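Long-range contacts in Alpha/beta hydrolase (Streptomyces albidoflavus, PDB 6KSU), which probably cyclises non-ribosomal peptide chains by heterochiral macrolactamization, as a stand-alone cyclase related to penicillin-binding proteins and beta-lactamases: residues F172-T177 / G464-H469; L132-G137 / D306-G311. One frame throughout, in Å; residues are numbered along the deposited sequence.

Contact 1. Residues F172-T177 / G464-H469; sequences FSYSNT and GGRAMH
The backbones of 172-177 and 464-469 come closest at Ser173 and Arg466, whose CA atoms lie 4.5 Å apart, and the amide of Tyr174 donates to Gly465 O (N to O 2.9 Å), approaching somewhat out of the carbonyl plane. The same oxygen receives a CA-H...O contact from Ser173, and the Phe172 ring reaches it too, CE2 standing 3.1 Å from Gly465 O. Ser173 adds a second bond through its side chain. With OG anti to the backbone N (chi1 -176°), the hydroxyl takes a nearly straight bond from the amide of Ala467, N to OG 2.9 Å at 169°, and the Ala467 methyl lies against Ser173 CB and OG. The contact thus ties the chain just before helix 176-189, in the beta-lactamase-like domain, to the start of strand 466-470, the last strand of the C-terminal eight-stranded barrel. Ser83, Lys86 and Tyr174 fit the Ser-x-x-Lys and Tyr-x-Asn pattern of class C beta-lactamases and related penicillin-binding proteins, consistent with an active site of that type; if so, the barrel reaches its edge here. Arg466 bends at its second torsion and runs alongside Tyr174 in the same direction. Its guanidinium lies 24° from the phenol plane, with Tyr174 CD2 above one face toward the rim, 3.7 Å from NH2. A salt bridge from NE to Asp140 and a weak bond from NH1 to Gly464 O, at the guanidinium edge, hold that group in position. Tyr174 OH makes weak hydrogen bonds to Ser83 and Lys86, while Asn176 OD1 accepts a bond from Lys86.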
loop_
_atom_site.group_PDB
_atom_site.type_symbol
_atom_site.label_atom_id
_atom_site.label_comp_id
_atom_site.label_asym_id
_atom_site.label_seq_id
_atom_site.Cartn_x
_atom_site.Cartn_y
_atom_site.Cartn_z
ATOM N N PHE A 172 1.080 8.975 -11.973
ATOM C CA PHE A 172 0.953 8.258 -10.713
ATOM C C PHE A 172 2.056 8.687 -9.746
ATOM O O PHE A 172 3.229 8.762 -10.121
ATOM C CB PHE A 172 1.020 6.758 -10.964
ATOM C CG PHE A 172 0.951 5.925 -9.706
ATOM C CD1 PHE A 172 -0.281 5.482 -9.217
ATOM C CD2 PHE A 172 2.103 5.593 -9.006
ATOM C CE1 PHE A 172 -0.378 4.725 -8.055
ATOM C CE2 PHE A 172 2.024 4.811 -7.827
ATOM C CZ PHE A 172 0.783 4.377 -7.355
ATOM N N SER A 173 1.677 9.003 -8.510
ATOM C CA SER A 173 2.658 9.127 -7.439
ATOM C C SER A 173 2.016 8.683 -6.130
ATOM O O SER A 173 1.031 9.277 -5.684
ATOM C CB SER A 173 3.204 10.555 -7.327
ATOM O OG SER A 173 4.213 10.626 -6.333
ATOM N N TYR A 174 2.584 7.651 -5.506
ATOM C CA TYR A 174 1.991 7.102 -4.294
ATOM C C TYR A 174 2.002 8.145 -3.185
ATOM O O TYR A 174 2.980 8.873 -3.012
ATOM C CB TYR A 174 2.761 5.860 -3.869
ATOM C CG TYR A 174 2.107 5.018 -2.804
ATOM C CD1 TYR A 174 1.473 3.812 -3.130
ATOM C CD2 TYR A 174 2.145 5.396 -1.467
ATOM C CE1 TYR A 174 0.889 3.003 -2.144
ATOM C CE2 TYR A 174 1.556 4.578 -0.466
ATOM C CZ TYR A 174 0.934 3.394 -0.821
ATOM O OH TYR A 174 0.364 2.602 0.148
ATOM N N SER A 175 0.907 8.218 -2.430
ATOM C CA SER A 175 0.725 9.324 -1.487
ATOM C C SER A 175 -0.099 8.843 -0.293
ATOM O O SER A 175 -1.290 8.567 -0.427
ATOM C CB SER A 175 0.057 10.519 -2.185
ATOM O OG SER A 175 -0.264 11.543 -1.261
ATOM N N ASN A 176 0.545 8.716 0.867
ATOM C CA ASN A 176 -0.194 8.498 2.101
ATOM C C ASN A 176 -1.080 9.693 2.410
ATOM O O ASN A 176 -2.208 9.544 2.898
ATOM C CB ASN A 176 0.789 8.248 3.254
ATOM C CG ASN A 176 1.502 6.916 3.137
ATOM O OD1 ASN A 176 0.865 5.887 2.954
ATOM N ND2 ASN A 176 2.827 6.933 3.213
ATOM N N THR A 177 -0.562 10.891 2.152
ATOM C CA THR A 177 -1.305 12.116 2.407
ATOM C C THR A 177 -2.562 12.187 1.557
ATOM O O THR A 177 -3.604 12.680 2.010
ATOM C CB THR A 177 -0.394 13.307 2.129
ATOM O OG1 THR A 177 0.828 13.128 2.859
ATOM C CG2 THR A 177 -1.062 14.620 2.534
ATOM N N GLY A 464 10.043 3.373 -7.424
ATOM C CA GLY A 464 9.270 2.885 -6.280
ATOM C C GLY A 464 7.853 3.444 -6.232
ATOM O O GLY A 464 7.285 3.629 -5.155
ATOM N N GLY A 465 7.281 3.754 -7.397
ATOM C CA GLY A 465 5.951 4.329 -7.493
ATOM C C GLY A 465 5.800 5.745 -6.979
ATOM O O GLY A 465 4.678 6.251 -6.960
ATOM N N ARG A 466 6.873 6.415 -6.558
ATOM C CA ARG A 466 6.785 7.832 -6.231
ATOM C C ARG A 466 7.320 8.670 -7.389
ATOM O O ARG A 466 8.205 8.232 -8.123
ATOM C CB ARG A 466 7.575 8.168 -4.961
ATOM C CG ARG A 466 6.747 8.039 -3.685
ATOM C CD ARG A 466 6.689 6.583 -3.226
ATOM N NE ARG A 466 6.268 6.448 -1.835
ATOM C CZ ARG A 466 5.961 5.284 -1.266
ATOM N NH1 ARG A 466 6.046 4.172 -1.993
ATOM N NH2 ARG A 466 5.562 5.234 0.015
ATOM N N ALA A 467 6.753 9.871 -7.556
ATOM C CA ALA A 467 7.273 10.888 -8.455
ATOM C C ALA A 467 8.058 11.910 -7.643
ATOM O O ALA A 467 7.802 12.131 -6.459
ATOM C CB ALA A 467 6.155 11.610 -9.234
ATOM N N MET A 468 9.037 12.519 -8.289
ATOM C CA MET A 468 9.782 13.620 -7.697
ATOM C C MET A 468 9.813 14.747 -8.709
ATOM O O MET A 468 10.183 14.526 -9.862
ATOM C CB MET A 468 11.193 13.174 -7.308
ATOM C CG MET A 468 11.178 11.836 -6.573
ATOM S SD MET A 468 12.496 11.512 -5.405
ATOM C CE MET A 468 12.703 13.075 -4.585
ATOM N N HIS A 469 9.448 15.948 -8.269
ATOM C CA HIS A 469 9.313 17.091 -9.157
ATOM C C HIS A 469 10.650 17.802 -9.380
ATOM O O HIS A 469 11.278 18.267 -8.428
ATOM C CB HIS A 469 8.300 18.076 -8.566
ATOM C CG HIS A 469 7.885 19.148 -9.518
ATOM N ND1 HIS A 469 7.262 20.308 -9.106
ATOM C CD2 HIS A 469 7.996 19.237 -10.866
ATOM C CE1 HIS A 469 7.006 21.064 -10.162
ATOM N NE2 HIS A 469 7.444 20.438 -11.241
#

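Contact 2. Residues L132-G137 / D306-G311; sequences LSHTAG and DGWGLG
A Schellman motif ends helix 128-132, and the turn it forms meets the chain leaving the edge strand 307-308 of the seven-stranded sheet in the beta-lactamase-like domain. His134, the residue of positive phi in that motif, directs its side chain at Trp308 in a T-shaped pair: the imidazole edge faces the indole, with the His134 ring and the five-membered ring of Trp308 5.1 Å apart between centroids and their planes at 88°. A first torsion of -59°, with CG anti to the carbonyl carbon, carries the imidazole over toward the indole. CD2 of His134 does the touching, above one indole face near the rim and 3.7 Å from Trp308 NE1. One water joins the two rings, 3.0 Å from His134 NE2 and accepting the N-H of Trp308 NE1; it lies in the imidazole plane. Around the end of the helix the backbones meet more loosely. The Gly311 amide makes a weak, bent bond to Leu132 O (N to O 3.4 Å, 144°), an oxygen also bonded by Tyr179 OH, and Ser133 CA carries a CA-H...O contact to Gly309 O at 3.3 Å. On the apolar side of the contact, Leu132 and Leu310 pack at an angle, CB against CD2 at 3.7 Å, and both side chains also touch helix 85-98. The arrangement is a Schellman C-cap packed on the sheet edge of a beta-lactamase-like domain, with His134 touching Lys86 of a possible SxxK site and lying near Tyr174, which fits the tyrosine of a (S/Y)xN-like element.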
loop_
_atom_site.group_PDB
_atom_site.type_symbol
_atom_site.label_atom_id
_atom_site.label_comp_id
_atom_site.label_asym_id
_atom_site.label_seq_id
_atom_site.Cartn_x
_atom_site.Cartn_y
_atom_site.Cartn_z
ATOM N N LEU A 132 -7.949 8.387 -4.829
ATOM C CA LEU A 132 -7.993 6.928 -4.728
ATOM C C LEU A 132 -6.872 6.268 -5.518
ATOM O O LEU A 132 -6.338 5.223 -5.106
ATOM C CB LEU A 132 -9.349 6.405 -5.240
ATOM C CG LEU A 132 -10.563 6.218 -4.304
ATOM C CD1 LEU A 132 -10.276 5.298 -3.115
ATOM C CD2 LEU A 132 -11.122 7.488 -3.784
ATOM N N SER A 133 -6.501 6.866 -6.648
ATOM C CA SER A 133 -5.623 6.252 -7.626
ATOM C C SER A 133 -4.212 6.795 -7.547
ATOM O O SER A 133 -3.366 6.413 -8.360
ATOM C CB SER A 133 -6.193 6.450 -9.040
ATOM O OG SER A 133 -6.368 7.826 -9.345
ATOM N N HIS A 134 -3.954 7.689 -6.595
ATOM C CA HIS A 134 -2.648 8.319 -6.438
ATOM C C HIS A 134 -2.272 9.137 -7.676
ATOM O O HIS A 134 -1.103 9.224 -8.062
ATOM C CB HIS A 134 -1.561 7.287 -6.110
ATOM C CG HIS A 134 -1.821 6.517 -4.852
ATOM N ND1 HIS A 134 -1.555 7.025 -3.597
ATOM C CD2 HIS A 134 -2.339 5.281 -4.654
ATOM C CE1 HIS A 134 -1.903 6.142 -2.682
ATOM N NE2 HIS A 134 -2.373 5.070 -3.298
ATOM N N THR A 135 -3.251 9.749 -8.325
ATOM C CA THR A 135 -2.960 10.564 -9.496
ATOM C C THR A 135 -3.332 12.016 -9.251
ATOM O O THR A 135 -3.662 12.738 -10.187
ATOM C CB THR A 135 -3.691 10.037 -10.730
ATOM O OG1 THR A 135 -5.076 9.880 -10.429
ATOM C CG2 THR A 135 -3.113 8.718 -11.197
ATOM N N ALA A 136 -3.319 12.459 -8.001
ATOM C CA ALA A 136 -3.739 13.819 -7.713
ATOM C C ALA A 136 -2.574 14.787 -7.588
ATOM O O ALA A 136 -2.806 15.994 -7.440
ATOM C CB ALA A 136 -4.581 13.870 -6.439
ATOM N N GLY A 137 -1.339 14.301 -7.652
ATOM C CA GLY A 137 -0.212 15.189 -7.514
ATOM C C GLY A 137 0.087 15.608 -6.096
ATOM O O GLY A 137 0.860 16.550 -5.896
ATOM N N ASP A 306 1.799 -2.964 -12.062
ATOM C CA ASP A 306 1.501 -2.713 -13.469
ATOM C C ASP A 306 0.361 -1.721 -13.675
ATOM O O ASP A 306 0.301 -1.073 -14.724
ATOM C CB ASP A 306 1.187 -4.029 -14.166
ATOM C CG ASP A 306 2.343 -4.972 -14.117
ATOM O OD1 ASP A 306 3.453 -4.521 -14.467
ATOM O OD2 ASP A 306 2.160 -6.141 -13.713
ATOM N N GLY A 307 -0.523 -1.567 -12.701
ATOM C CA GLY A 307 -1.563 -0.561 -12.787
ATOM C C GLY A 307 -2.139 -0.306 -11.415
ATOM O O GLY A 307 -1.966 -1.110 -10.491
ATOM N N TRP A 308 -2.829 0.822 -11.283
ATOM C CA TRP A 308 -3.519 1.148 -10.042
ATOM C C TRP A 308 -4.946 1.557 -10.357
ATOM O O TRP A 308 -5.201 2.280 -11.328
ATOM C CB TRP A 308 -2.834 2.272 -9.273
ATOM C CG TRP A 308 -2.833 2.042 -7.796
ATOM C CD1 TRP A 308 -3.842 2.304 -6.917
ATOM C CD2 TRP A 308 -1.755 1.492 -7.018
ATOM N NE1 TRP A 308 -3.460 1.947 -5.638
ATOM C CE2 TRP A 308 -2.183 1.452 -5.678
ATOM C CE3 TRP A 308 -0.462 1.053 -7.329
ATOM C CZ2 TRP A 308 -1.368 0.996 -4.652
ATOM C CZ3 TRP A 308 0.342 0.590 -6.313
ATOM C CH2 TRP A 308 -0.115 0.557 -4.988
ATOM N N GLY A 309 -5.863 1.111 -9.520
ATOM C CA GLY A 309 -7.256 1.486 -9.653
ATOM C C GLY A 309 -7.677 2.374 -8.502
ATOM O O GLY A 309 -6.960 3.303 -8.138
ATOM N N LEU A 310 -8.830 2.109 -7.905
ATOM C CA LEU A 310 -9.270 2.863 -6.734
ATOM C C LEU A 310 -9.005 1.987 -5.509
ATOM O O LEU A 310 -9.823 1.155 -5.135
ATOM C CB LEU A 310 -10.736 3.255 -6.860
ATOM C CG LEU A 310 -11.147 3.819 -8.227
ATOM C CD1 LEU A 310 -12.652 4.138 -8.273
ATOM C CD2 LEU A 310 -10.324 5.055 -8.580
ATOM N N GLY A 311 -7.838 2.164 -4.899
ATOM C CA GLY A 311 -7.482 1.431 -3.702
ATOM C C GLY A 311 -6.992 0.019 -3.923
ATOM O O GLY A 311 -6.746 -0.686 -2.941
HETATM O O HOH W 1 -4.003 2.643 -2.758
#

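Contacts 1 and 2 have centres about 10 Å apart and touch directly, their segments alternating along the chain. Segments 132-137 and 172-177 supply the join: Ser173 N lies 2.8 Å from His134 O, a probable hydrogen bond, and Phe172 CE1 packs on His134 CB at 3.4 Å. Ser175 N also packs close to the imidazole, 3.0 Å from His134 ND1. Aromatic rings carry on from there, since Tyr174 of contact 1 stacks on His134 of contact 2, while Phe172 meets Trp308 with planes about 35° apart. Both contacts adjoin residues that fit an SxxK pattern, Ser83 and Lys86 with Tyr174: contact 1 through Tyr174 and Asn176, contact 2 through His134, which touches Lys86, and Trp308, which packs against Tyr174.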